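Local coordinates for protein prolyl endopeptidase (Myxococcus xanthus, PDB 2BKL) that probably hydrolyses oligopeptides on the carboxyl side of proline, and far less readily of alanine, as a serine peptidase of the prolyl oligopeptidase family, at residues E197-T202 / G571-P576; E221-G224 / F229-S232; V557-M562 / P576-A581; F242-R247 / N252-K257. All blocks are in the same frame, centred on the assembly; numbering follows the deposited sequence.

Interactions 3 and 4 are buried, whereas 1 and 2 are partly buried. Interaction 4 pairs two strands of a propeller blade by backbone hydrogen bonds. Interaction 2 sits on the edge of the same sheet, since strand 229-234 is hydrogen-bonded to strand 241-247, but it is van der Waals packing of one leucine on a threonine methyl and a backbone carbonyl. Interaction 1 joins the propeller to the catalytic domain through a weakly oriented charge pair and a methyl contact. Interaction 3 lies wholly within the catalytic domain and rests on a methionine methyl against a tyrosine ring. Helix 575-578 serves both 1 and 3, which touch the bound ligand from W574 and from L559 and Y578.

Interaction 1 (E197-T202 / G571-P576); sequences ERPGYT and GRTWIP. With ZAH (N-[(benzyloxy)carbonyl]-L-alanyl-L-proline), chain C.
P199 and T573 meet methyl to ring: T573 CG2 lies 3.5 Å from P199 CB and only slightly farther from CG, the two side chains crossing at about a right angle. Beside them E197 faces R572. The carboxylate oxygen OE2 of E197 stands 3.5 Å from NE of R572, but well out of the guanidinium plane, with the two planes 42° apart. This is a salt bridge of charge alone, with no N-H aimed at the oxygen. E197 folds its chain back at chi2 (-72°) to bring OE2 there, while R572 is stretched out from CG to NE. The more directed partners of R572 lie outside these segments: NE pairs with D196 and NH2 with E582, so three acidic residues surround one guanidinium.

T573 also carries the contact inward. Its OG1, bonded to the backbone oxygen of S570, sits 3.2 Å above one face of the W574 ring, toward the rim. The opposite face of the indole carries the proline ring of the bound ligand, with C5 of ZAH over the ring centre. In the plane of the indole, at its edge, W574 NE1 donates to ZAH O16 at 2.9 Å with an N-H...O angle of 163°. One side chain thus stacks on the ligand and hydrogen-bonds to it, and F456 meets the indole with its ring nearly perpendicular. The whole is characteristic of the domain interface of prolyl oligopeptidases, where a propeller loop abuts the catalytic-domain loop that carries the proline-stacking tryptophan of the substrate pocket.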
# COMPACT_ATOMS: atom_id res chain seq x y z
N GLU A 197 -17.13 1.97 13.42
CA GLU A 197 -18.29 1.54 12.63
C GLU A 197 -18.43 2.30 11.32
O GLU A 197 -19.19 1.89 10.45
CB GLU A 197 -19.57 1.70 13.44
CG GLU A 197 -19.67 0.66 14.57
CD GLU A 197 -19.95 -0.76 14.07
OE1 GLU A 197 -20.74 -0.95 13.10
OE2 GLU A 197 -19.41 -1.72 14.67
N ARG A 198 -17.73 3.43 11.21
CA ARG A 198 -17.87 4.30 10.05
C ARG A 198 -17.69 3.61 8.69
O ARG A 198 -18.38 3.98 7.74
CB ARG A 198 -16.94 5.51 10.15
CG ARG A 198 -17.35 6.70 9.29
CD ARG A 198 -16.35 7.79 9.33
NE ARG A 198 -16.73 8.91 8.48
CZ ARG A 198 -15.84 9.78 8.02
NH1 ARG A 198 -14.56 9.62 8.32
NH2 ARG A 198 -16.24 10.79 7.26
N PRO A 199 -16.75 2.67 8.54
CA PRO A 199 -16.60 2.01 7.24
C PRO A 199 -17.86 1.32 6.69
O PRO A 199 -17.93 1.07 5.48
CB PRO A 199 -15.47 1.03 7.46
CG PRO A 199 -14.68 1.54 8.56
CD PRO A 199 -15.70 2.23 9.49
N GLY A 200 -18.82 1.03 7.56
CA GLY A 200 -20.05 0.41 7.11
C GLY A 200 -21.06 1.39 6.54
O GLY A 200 -22.15 0.96 6.18
N TYR A 201 -20.72 2.68 6.44
CA TYR A 201 -21.67 3.71 6.01
C TYR A 201 -21.42 4.29 4.63
O TYR A 201 -22.18 5.15 4.17
CB TYR A 201 -21.73 4.83 7.06
CG TYR A 201 -22.51 4.41 8.29
CD1 TYR A 201 -21.91 3.70 9.32
CD2 TYR A 201 -23.87 4.67 8.39
CE1 TYR A 201 -22.63 3.31 10.42
CE2 TYR A 201 -24.58 4.27 9.49
CZ TYR A 201 -23.96 3.60 10.50
OH TYR A 201 -24.66 3.19 11.62
N THR A 202 -20.42 3.78 3.94
CA THR A 202 -20.12 4.20 2.58
C THR A 202 -21.33 4.04 1.72
O THR A 202 -21.95 2.96 1.72
CB THR A 202 -18.98 3.36 1.98
OG1 THR A 202 -17.84 3.39 2.87
CG2 THR A 202 -18.47 3.97 0.69
N GLY A 571 -9.91 -0.54 11.78
CA GLY A 571 -9.66 -1.92 12.11
C GLY A 571 -10.68 -2.94 11.67
O GLY A 571 -10.31 -4.04 11.29
N ARG A 572 -11.98 -2.64 11.72
CA ARG A 572 -12.97 -3.64 11.35
C ARG A 572 -12.85 -4.05 9.89
O ARG A 572 -13.21 -5.17 9.52
CB ARG A 572 -14.38 -3.18 11.71
CG ARG A 572 -14.57 -3.08 13.20
CD ARG A 572 -16.00 -2.86 13.61
NE ARG A 572 -16.12 -2.89 15.07
CZ ARG A 572 -16.15 -4.01 15.81
NH1 ARG A 572 -16.09 -5.20 15.27
NH2 ARG A 572 -16.20 -3.89 17.12
N THR A 573 -12.29 -3.19 9.05
CA THR A 573 -12.13 -3.54 7.65
C THR A 573 -11.11 -4.64 7.43
O THR A 573 -11.08 -5.21 6.33
CB THR A 573 -11.76 -2.33 6.76
OG1 THR A 573 -10.45 -1.83 7.05
CG2 THR A 573 -12.76 -1.16 6.92
N TRP A 574 -10.27 -4.91 8.44
CA TRP A 574 -9.27 -6.00 8.33
C TRP A 574 -9.71 -7.28 9.00
O TRP A 574 -8.98 -8.26 8.95
CB TRP A 574 -7.90 -5.55 8.84
CG TRP A 574 -7.55 -4.22 8.25
CD1 TRP A 574 -7.66 -3.87 6.95
CD2 TRP A 574 -7.05 -3.09 8.94
NE1 TRP A 574 -7.30 -2.55 6.78
CE2 TRP A 574 -6.92 -2.06 8.00
CE3 TRP A 574 -6.72 -2.83 10.28
CZ2 TRP A 574 -6.51 -0.78 8.34
CZ3 TRP A 574 -6.31 -1.52 10.63
CH2 TRP A 574 -6.20 -0.54 9.65
N ILE A 575 -10.91 -7.32 9.57
CA ILE A 575 -11.39 -8.56 10.15
C ILE A 575 -11.42 -9.74 9.16
O ILE A 575 -11.09 -10.86 9.54
CB ILE A 575 -12.75 -8.32 10.85
CG1 ILE A 575 -12.52 -7.53 12.16
CG2 ILE A 575 -13.51 -9.64 11.13
CD1 ILE A 575 -13.80 -7.04 12.87
N PRO A 576 -11.77 -9.52 7.89
CA PRO A 576 -11.71 -10.64 6.94
C PRO A 576 -10.32 -11.24 6.72
O PRO A 576 -10.21 -12.37 6.21
CB PRO A 576 -12.24 -10.02 5.64
CG PRO A 576 -13.15 -8.92 6.12
CD PRO A 576 -12.37 -8.32 7.28
C1 ZAH C . -1.30 -1.48 6.69
O2 ZAH C . -0.83 -2.77 6.38
C3 ZAH C . -2.82 -1.45 6.98
C4 ZAH C . -3.19 -2.28 8.20
C5 ZAH C . -3.54 -3.67 7.69
C6 ZAH C . -3.96 -3.51 6.25
N7 ZAH C . -3.64 -2.12 5.95
C8 ZAH C . -3.98 -1.54 4.80
O9 ZAH C . -3.71 -0.25 4.66
C10 ZAH C . -4.92 -2.22 3.78
C11 ZAH C . -3.97 -3.09 2.94
N14 ZAH C . -5.57 -1.27 2.92
C15 ZAH C . -6.56 -0.53 3.35
O16 ZAH C . -7.06 -0.68 4.55
O17 ZAH C . -7.11 0.44 2.45
C18 ZAH C . -8.09 1.32 3.05
C19 ZAH C . -8.43 2.51 2.15
C20 ZAH C . -9.09 2.28 0.93
C21 ZAH C . -9.39 3.35 0.09
C22 ZAH C . -9.06 4.65 0.48
C23 ZAH C . -8.43 4.89 1.70
C24 ZAH C . -8.11 3.82 2.53

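Interaction 2 (E221-G224 / F229-S232); sequences ERTG and FLQS
One flat group here is the peptide joining E221 to R222, whose carbonyl oxygen is met by a methyl of L230. L230 CD2 lies 3.7 Å from E221 O and comes to it from well off the peptide plane, so this is packing against the carbonyl. F229 leaves the strand away from the loop, and its ring meets T573 and the bound ligand. The setting is a blade-to-blade connection of the beta-propeller: the chain leaves strand 217-220, the outermost strand of one four-stranded sheet, and turns through 221-224 and the following residues into strand 229-234, the first strand of the next.

L230 points at this turn with CG anti to its own nitrogen (chi1 -170°), which spreads its two methyls over the loop, CD2 toward E221 and CD1 toward T223. On its other sides it is packed by I204 of the preceding blade and by V243 and I245 of its own sheet, and so fills the joint between blades. T223 and L230 slide past one another in opposite directions. The hydroxyl of T223 is engaged locally, hydrogen-bonding with T228 OG1 and D225 N, while its methyl CG2 rests 4.1 Å from L230 CD1.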
# COMPACT_ATOMS: atom_id res chain seq x y z
N GLU A 221 -27.21 2.24 -1.56
CA GLU A 221 -27.16 2.46 -0.13
C GLU A 221 -26.01 1.68 0.51
O GLU A 221 -25.39 0.80 -0.09
CB GLU A 221 -28.50 2.06 0.52
CG GLU A 221 -29.63 3.02 0.18
CD GLU A 221 -30.91 2.66 0.91
OE1 GLU A 221 -31.30 1.47 0.88
OE2 GLU A 221 -31.53 3.56 1.54
N ARG A 222 -25.76 1.99 1.77
CA ARG A 222 -24.67 1.40 2.50
C ARG A 222 -24.92 -0.08 2.76
O ARG A 222 -26.06 -0.54 2.70
CB ARG A 222 -24.49 2.11 3.84
CG ARG A 222 -25.57 1.79 4.86
CD ARG A 222 -25.56 2.75 6.03
NE ARG A 222 -26.60 2.42 7.00
CZ ARG A 222 -27.85 2.82 6.91
NH1 ARG A 222 -28.25 3.60 5.91
NH2 ARG A 222 -28.72 2.46 7.85
N THR A 223 -23.87 -0.82 3.05
CA THR A 223 -24.00 -2.20 3.48
C THR A 223 -24.33 -2.30 4.96
O THR A 223 -24.87 -3.30 5.40
CB THR A 223 -22.69 -2.98 3.28
OG1 THR A 223 -21.67 -2.45 4.12
CG2 THR A 223 -22.20 -2.89 1.83
N GLY A 224 -23.96 -1.29 5.73
CA GLY A 224 -24.09 -1.36 7.17
C GLY A 224 -23.13 -2.32 7.87
O GLY A 224 -23.34 -2.67 9.03
N PHE A 229 -15.95 -3.04 2.13
CA PHE A 229 -15.86 -1.80 1.37
C PHE A 229 -16.95 -1.79 0.30
O PHE A 229 -17.30 -2.81 -0.26
CB PHE A 229 -14.51 -1.63 0.68
CG PHE A 229 -13.33 -1.60 1.61
CD1 PHE A 229 -12.69 -2.78 2.00
CD2 PHE A 229 -12.85 -0.40 2.09
CE1 PHE A 229 -11.58 -2.73 2.86
CE2 PHE A 229 -11.75 -0.35 2.95
CZ PHE A 229 -11.11 -1.51 3.32
N LEU A 230 -17.44 -0.61 -0.04
CA LEU A 230 -18.36 -0.47 -1.16
C LEU A 230 -17.68 0.38 -2.21
O LEU A 230 -17.21 1.47 -1.92
CB LEU A 230 -19.64 0.22 -0.67
CG LEU A 230 -20.81 0.25 -1.65
CD1 LEU A 230 -21.44 -1.13 -1.79
CD2 LEU A 230 -21.84 1.26 -1.17
N GLN A 231 -17.60 -0.11 -3.44
CA GLN A 231 -16.92 0.62 -4.50
C GLN A 231 -17.72 0.57 -5.78
O GLN A 231 -18.40 -0.42 -6.07
CB GLN A 231 -15.55 -0.01 -4.74
CG GLN A 231 -14.54 0.88 -5.45
CD GLN A 231 -13.19 0.20 -5.60
OE1 GLN A 231 -12.75 -0.54 -4.70
NE2 GLN A 231 -12.54 0.43 -6.75
N SER A 232 -17.68 1.65 -6.55
CA SER A 232 -18.39 1.70 -7.84
C SER A 232 -17.40 1.81 -9.00
O SER A 232 -16.25 2.19 -8.83
CB SER A 232 -19.41 2.83 -7.88
OG SER A 232 -18.80 4.10 -7.91

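Interaction 3 (V557-M562 / P576-A581); sequences VPLLDM and PEYGTA. With ZAH (N-[(benzyloxy)carbonyl]-L-alanyl-L-proline), chain C.
Y578 packs against M562 over one ring face and against L559 near its hydroxyl end, in the wall of the pocket for the substrate proline, in the alpha/beta-hydrolase domain. The side chain leaves helix 575-578 with its CB directed at the loop 557-562. At CG it meets the methyl of M562, with CE 3.8 Å away; CD1 and CD2 lie at nearly the same distance, because CE stands over the centre of the ring, 11° off its normal. This is a CH-pi contact, and the sulfur follows behind: M562 SD is 5.1 Å from the centroid of the Y578 ring, above the same face, a distant Met-aromatic contact. Bends at both chi2 and chi3 bring the methionine end-on to the ring. Farther out, Y578 CE2 touches L559 CD1 at 3.7 Å, and the same methyl is 3.5 Å from OH. At the tip, OH hydrogen-bonds with N534 OD1 and approaches the ligand, with ZAH C5 3.8 Å away. L559 CD1 also reaches ZAH C4, so leucine methyl and tyrosine hydroxyl border the proline ring at C4 and C5, beside the indole of W574. Y593 of helix 584-593 packs on both M562 and Y578. Farther along both segments, a water joins the backbones, donating to M562 O and accepting from A581 N, each at 2.9 Å.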
# COMPACT_ATOMS: atom_id res chain seq x y z
N VAL A 557 4.39 2.49 11.78
CA VAL A 557 2.92 2.64 11.84
C VAL A 557 2.21 1.30 12.04
O VAL A 557 1.40 0.89 11.20
CB VAL A 557 2.38 3.43 10.64
CG1 VAL A 557 2.75 4.91 10.79
CG2 VAL A 557 2.85 2.89 9.34
N PRO A 558 2.49 0.62 13.14
CA PRO A 558 2.16 -0.81 13.26
C PRO A 558 0.82 -1.18 13.90
O PRO A 558 0.27 -0.42 14.71
CB PRO A 558 3.25 -1.31 14.17
CG PRO A 558 3.43 -0.13 15.19
CD PRO A 558 3.33 1.07 14.27
N LEU A 559 0.37 -2.40 13.61
CA LEU A 559 -0.61 -3.12 14.42
C LEU A 559 0.14 -4.05 15.35
O LEU A 559 0.96 -4.85 14.89
CB LEU A 559 -1.53 -3.94 13.52
CG LEU A 559 -2.48 -3.14 12.64
CD1 LEU A 559 -3.09 -3.98 11.54
CD2 LEU A 559 -3.57 -2.49 13.50
N LEU A 560 -0.13 -3.98 16.67
CA LEU A 560 0.60 -4.79 17.65
C LEU A 560 -0.26 -5.39 18.77
O LEU A 560 0.12 -6.42 19.30
CB LEU A 560 1.81 -4.03 18.23
CG LEU A 560 2.85 -3.59 17.23
CD1 LEU A 560 3.76 -2.50 17.75
CD2 LEU A 560 3.66 -4.73 16.72
N ASP A 561 -1.36 -4.74 19.17
CA ASP A 561 -2.34 -5.37 20.08
C ASP A 561 -3.44 -5.96 19.22
O ASP A 561 -4.35 -5.25 18.75
CB ASP A 561 -2.90 -4.37 21.09
CG ASP A 561 -3.90 -4.98 22.02
OD1 ASP A 561 -4.42 -6.08 21.73
OD2 ASP A 561 -4.23 -4.37 23.10
N MET A 562 -3.33 -7.25 18.93
CA MET A 562 -4.24 -7.89 17.99
C MET A 562 -5.51 -8.39 18.66
O MET A 562 -6.42 -8.84 18.01
CB MET A 562 -3.54 -9.02 17.23
CG MET A 562 -2.38 -8.50 16.41
SD MET A 562 -2.85 -7.30 15.14
CE MET A 562 -3.87 -8.25 14.11
N PRO A 576 -11.77 -9.52 7.89
CA PRO A 576 -11.71 -10.64 6.94
C PRO A 576 -10.32 -11.24 6.72
O PRO A 576 -10.21 -12.37 6.21
CB PRO A 576 -12.24 -10.02 5.64
CG PRO A 576 -13.15 -8.92 6.12
CD PRO A 576 -12.37 -8.32 7.28
N GLU A 577 -9.28 -10.49 7.07
CA GLU A 577 -7.89 -10.93 6.95
C GLU A 577 -7.33 -11.56 8.24
O GLU A 577 -6.66 -12.59 8.21
CB GLU A 577 -6.97 -9.77 6.52
CG GLU A 577 -5.55 -10.16 6.17
CD GLU A 577 -5.35 -10.80 4.80
OE1 GLU A 577 -6.31 -10.89 4.00
OE2 GLU A 577 -4.20 -11.18 4.52
N TYR A 578 -7.61 -10.94 9.39
CA TYR A 578 -7.03 -11.36 10.65
C TYR A 578 -7.98 -12.15 11.56
O TYR A 578 -7.53 -12.92 12.40
CB TYR A 578 -6.61 -10.15 11.45
CG TYR A 578 -5.52 -9.28 10.89
CD1 TYR A 578 -4.29 -9.81 10.52
CD2 TYR A 578 -5.69 -7.90 10.77
CE1 TYR A 578 -3.28 -9.01 10.04
CE2 TYR A 578 -4.66 -7.07 10.30
CZ TYR A 578 -3.45 -7.63 9.94
OH TYR A 578 -2.45 -6.80 9.49
N GLY A 579 -9.28 -11.92 11.42
CA GLY A 579 -10.30 -12.38 12.37
C GLY A 579 -10.50 -11.32 13.44
O GLY A 579 -9.86 -10.26 13.43
N THR A 580 -11.42 -11.58 14.37
CA THR A 580 -11.69 -10.65 15.45
C THR A 580 -11.71 -11.38 16.78
O THR A 580 -12.37 -12.42 16.92
CB THR A 580 -13.01 -9.91 15.29
OG1 THR A 580 -13.33 -9.23 16.52
CG2 THR A 580 -14.18 -10.84 14.94
N ALA A 581 -11.06 -10.80 17.78
CA ALA A 581 -11.08 -11.38 19.10
C ALA A 581 -12.46 -11.41 19.75
O ALA A 581 -12.62 -12.02 20.81
CB ALA A 581 -10.08 -10.66 19.98
C1 ZAH C . -1.30 -1.48 6.69
O2 ZAH C . -0.83 -2.77 6.38
C3 ZAH C . -2.82 -1.45 6.98
C4 ZAH C . -3.19 -2.28 8.20
C5 ZAH C . -3.54 -3.67 7.69
C6 ZAH C . -3.96 -3.51 6.25
N7 ZAH C . -3.64 -2.12 5.95
C8 ZAH C . -3.98 -1.54 4.80
O9 ZAH C . -3.71 -0.25 4.66
C10 ZAH C . -4.92 -2.22 3.78
C11 ZAH C . -3.97 -3.09 2.94
N14 ZAH C . -5.57 -1.27 2.92
C15 ZAH C . -6.56 -0.53 3.35
O16 ZAH C . -7.06 -0.68 4.55
O17 ZAH C . -7.11 0.44 2.45
C18 ZAH C . -8.09 1.32 3.05
C19 ZAH C . -8.43 2.51 2.15
C20 ZAH C . -9.09 2.28 0.93
C21 ZAH C . -9.39 3.35 0.09
C22 ZAH C . -9.06 4.65 0.48
C23 ZAH C . -8.43 4.89 1.70
C24 ZAH C . -8.11 3.82 2.53
O HOH W 1 -9.22 -8.65 17.41

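Interaction 4 (F242-R247 / N252-K257); sequences FVYILR and NDVYWK
F242 and W256 face each other across an antiparallel hairpin, strands 241-247 and 251-257, the two middle strands of a four-stranded propeller blade. One face bears F242, Y244, L246, N252, V254 and W256, and is dense at its aromatic and valine members. F242 CD1 presses on W256 CB at 3.6 Å, and Y244 lies alongside V254, pointing the same way, with CE1 3.7 Å from V254 CG2. Strand 275-280 of the next blade closes this face against F242 and V254, and F284 meets both F242 and W256 edge-to-face. Even the polar groups here are satisfied: Y244 OH bonds to V277 N, and N252, whose ND2 lies at the edge of the Y244 ring, accepts from Y275 N at OD1.

The face of V243, I245, D253 and Y255 is looser toward its partly exposed I245 and Y255, where I245 CD1 meets Y255 CE1 at 3.9 Å. Backbone bonds hold the strands at V243-Y255 and I245-D253; the shortest and straightest runs from Y255 N to V243 O (2.8 Å, 173°). At the turn end R247, bent at chi3, grips D253 end-on, while its NE forms a salt bridge with E251. NH1 donates to OD2, and NH2 reaches D253 OD1 at 2.9 Å within its own guanidinium plane, yet both oxygens are met from above the carboxylate plane, and OD1 also accepts from G270 N.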
# COMPACT_ATOMS: atom_id res chain seq x y z
N PHE A 242 -21.35 -0.45 -12.24
CA PHE A 242 -21.03 -1.57 -11.36
C PHE A 242 -20.85 -1.10 -9.91
O PHE A 242 -20.30 -0.02 -9.65
CB PHE A 242 -19.72 -2.23 -11.80
CG PHE A 242 -19.79 -2.82 -13.16
CD1 PHE A 242 -20.37 -4.05 -13.34
CD2 PHE A 242 -19.29 -2.14 -14.24
CE1 PHE A 242 -20.47 -4.60 -14.62
CE2 PHE A 242 -19.39 -2.65 -15.51
CZ PHE A 242 -19.99 -3.89 -15.69
N VAL A 243 -21.33 -1.93 -8.99
CA VAL A 243 -21.09 -1.75 -7.57
C VAL A 243 -20.55 -3.05 -7.02
O VAL A 243 -21.12 -4.13 -7.20
CB VAL A 243 -22.35 -1.31 -6.84
CG1 VAL A 243 -22.14 -1.34 -5.32
CG2 VAL A 243 -22.76 0.10 -7.28
N TYR A 244 -19.42 -2.93 -6.33
CA TYR A 244 -18.74 -4.03 -5.67
C TYR A 244 -18.96 -3.97 -4.17
O TYR A 244 -18.86 -2.89 -3.58
CB TYR A 244 -17.24 -3.92 -5.94
CG TYR A 244 -16.79 -4.05 -7.38
CD1 TYR A 244 -16.48 -5.27 -7.92
CD2 TYR A 244 -16.62 -2.93 -8.17
CE1 TYR A 244 -16.05 -5.40 -9.21
CE2 TYR A 244 -16.18 -3.05 -9.48
CZ TYR A 244 -15.90 -4.28 -9.98
OH TYR A 244 -15.45 -4.41 -11.28
N ILE A 245 -19.28 -5.10 -3.55
CA ILE A 245 -19.21 -5.25 -2.10
C ILE A 245 -17.97 -6.11 -1.84
O ILE A 245 -17.97 -7.31 -2.16
CB ILE A 245 -20.49 -5.88 -1.52
CG1 ILE A 245 -21.72 -5.00 -1.85
CG2 ILE A 245 -20.31 -6.07 -0.02
CD1 ILE A 245 -23.02 -5.59 -1.41
N LEU A 246 -16.93 -5.48 -1.32
CA LEU A 246 -15.64 -6.12 -1.11
C LEU A 246 -15.60 -6.66 0.33
O LEU A 246 -15.75 -5.90 1.28
CB LEU A 246 -14.51 -5.13 -1.32
CG LEU A 246 -14.50 -4.43 -2.68
CD1 LEU A 246 -13.35 -3.40 -2.78
CD2 LEU A 246 -14.35 -5.45 -3.80
N ARG A 247 -15.47 -7.97 0.49
CA ARG A 247 -15.29 -8.58 1.80
C ARG A 247 -13.80 -8.85 1.99
O ARG A 247 -13.29 -9.93 1.67
CB ARG A 247 -16.13 -9.83 1.94
CG ARG A 247 -17.60 -9.48 2.12
CD ARG A 247 -18.48 -10.68 2.43
NE ARG A 247 -18.51 -11.49 1.24
CZ ARG A 247 -19.28 -11.22 0.20
NH1 ARG A 247 -20.08 -10.16 0.24
NH2 ARG A 247 -19.22 -11.99 -0.88
N ASN A 252 -15.66 -11.05 -3.11
CA ASN A 252 -16.56 -9.91 -3.33
C ASN A 252 -17.77 -10.29 -4.15
O ASN A 252 -17.81 -11.33 -4.79
CB ASN A 252 -15.83 -8.74 -4.00
CG ASN A 252 -15.44 -9.01 -5.44
OD1 ASN A 252 -14.38 -9.59 -5.68
ND2 ASN A 252 -16.24 -8.53 -6.39
N ASP A 253 -18.78 -9.43 -4.08
CA ASP A 253 -19.95 -9.49 -4.92
C ASP A 253 -19.85 -8.44 -5.99
O ASP A 253 -19.21 -7.40 -5.80
CB ASP A 253 -21.20 -9.19 -4.11
CG ASP A 253 -21.42 -10.17 -2.98
OD1 ASP A 253 -20.95 -11.33 -3.08
OD2 ASP A 253 -22.06 -9.83 -1.96
N VAL A 254 -20.57 -8.64 -7.09
CA VAL A 254 -20.69 -7.63 -8.13
C VAL A 254 -22.15 -7.45 -8.52
O VAL A 254 -22.82 -8.42 -8.87
CB VAL A 254 -19.88 -8.00 -9.40
CG1 VAL A 254 -19.96 -6.86 -10.42
CG2 VAL A 254 -18.42 -8.27 -9.05
N TYR A 255 -22.61 -6.20 -8.46
CA TYR A 255 -23.92 -5.78 -8.94
C TYR A 255 -23.74 -4.83 -10.11
O TYR A 255 -22.73 -4.14 -10.24
CB TYR A 255 -24.70 -5.09 -7.82
CG TYR A 255 -25.07 -6.03 -6.69
CD1 TYR A 255 -24.17 -6.32 -5.66
CD2 TYR A 255 -26.32 -6.63 -6.64
CE1 TYR A 255 -24.51 -7.20 -4.63
CE2 TYR A 255 -26.67 -7.49 -5.61
CZ TYR A 255 -25.77 -7.78 -4.62
OH TYR A 255 -26.13 -8.65 -3.60
N TRP A 256 -24.72 -4.78 -11.01
CA TRP A 256 -24.68 -3.84 -12.10
C TRP A 256 -26.06 -3.42 -12.54
O TRP A 256 -27.05 -4.08 -12.23
CB TRP A 256 -23.95 -4.44 -13.30
CG TRP A 256 -24.66 -5.57 -13.99
CD1 TRP A 256 -24.75 -6.86 -13.57
CD2 TRP A 256 -25.35 -5.51 -15.24
NE1 TRP A 256 -25.48 -7.60 -14.47
CE2 TRP A 256 -25.84 -6.79 -15.51
CE3 TRP A 256 -25.61 -4.48 -16.15
CZ2 TRP A 256 -26.58 -7.09 -16.66
CZ3 TRP A 256 -26.33 -4.77 -17.29
CH2 TRP A 256 -26.80 -6.06 -17.54
N LYS A 257 -26.09 -2.31 -13.24
CA LYS A 257 -27.28 -1.87 -13.94
C LYS A 257 -26.90 -0.94 -15.07
O LYS A 257 -25.77 -0.45 -15.15
CB LYS A 257 -28.26 -1.18 -13.01
CG LYS A 257 -27.84 0.14 -12.42
CD LYS A 257 -28.85 0.46 -11.33
CE LYS A 257 -29.04 1.87 -11.07
NZ LYS A 257 -30.24 1.91 -10.16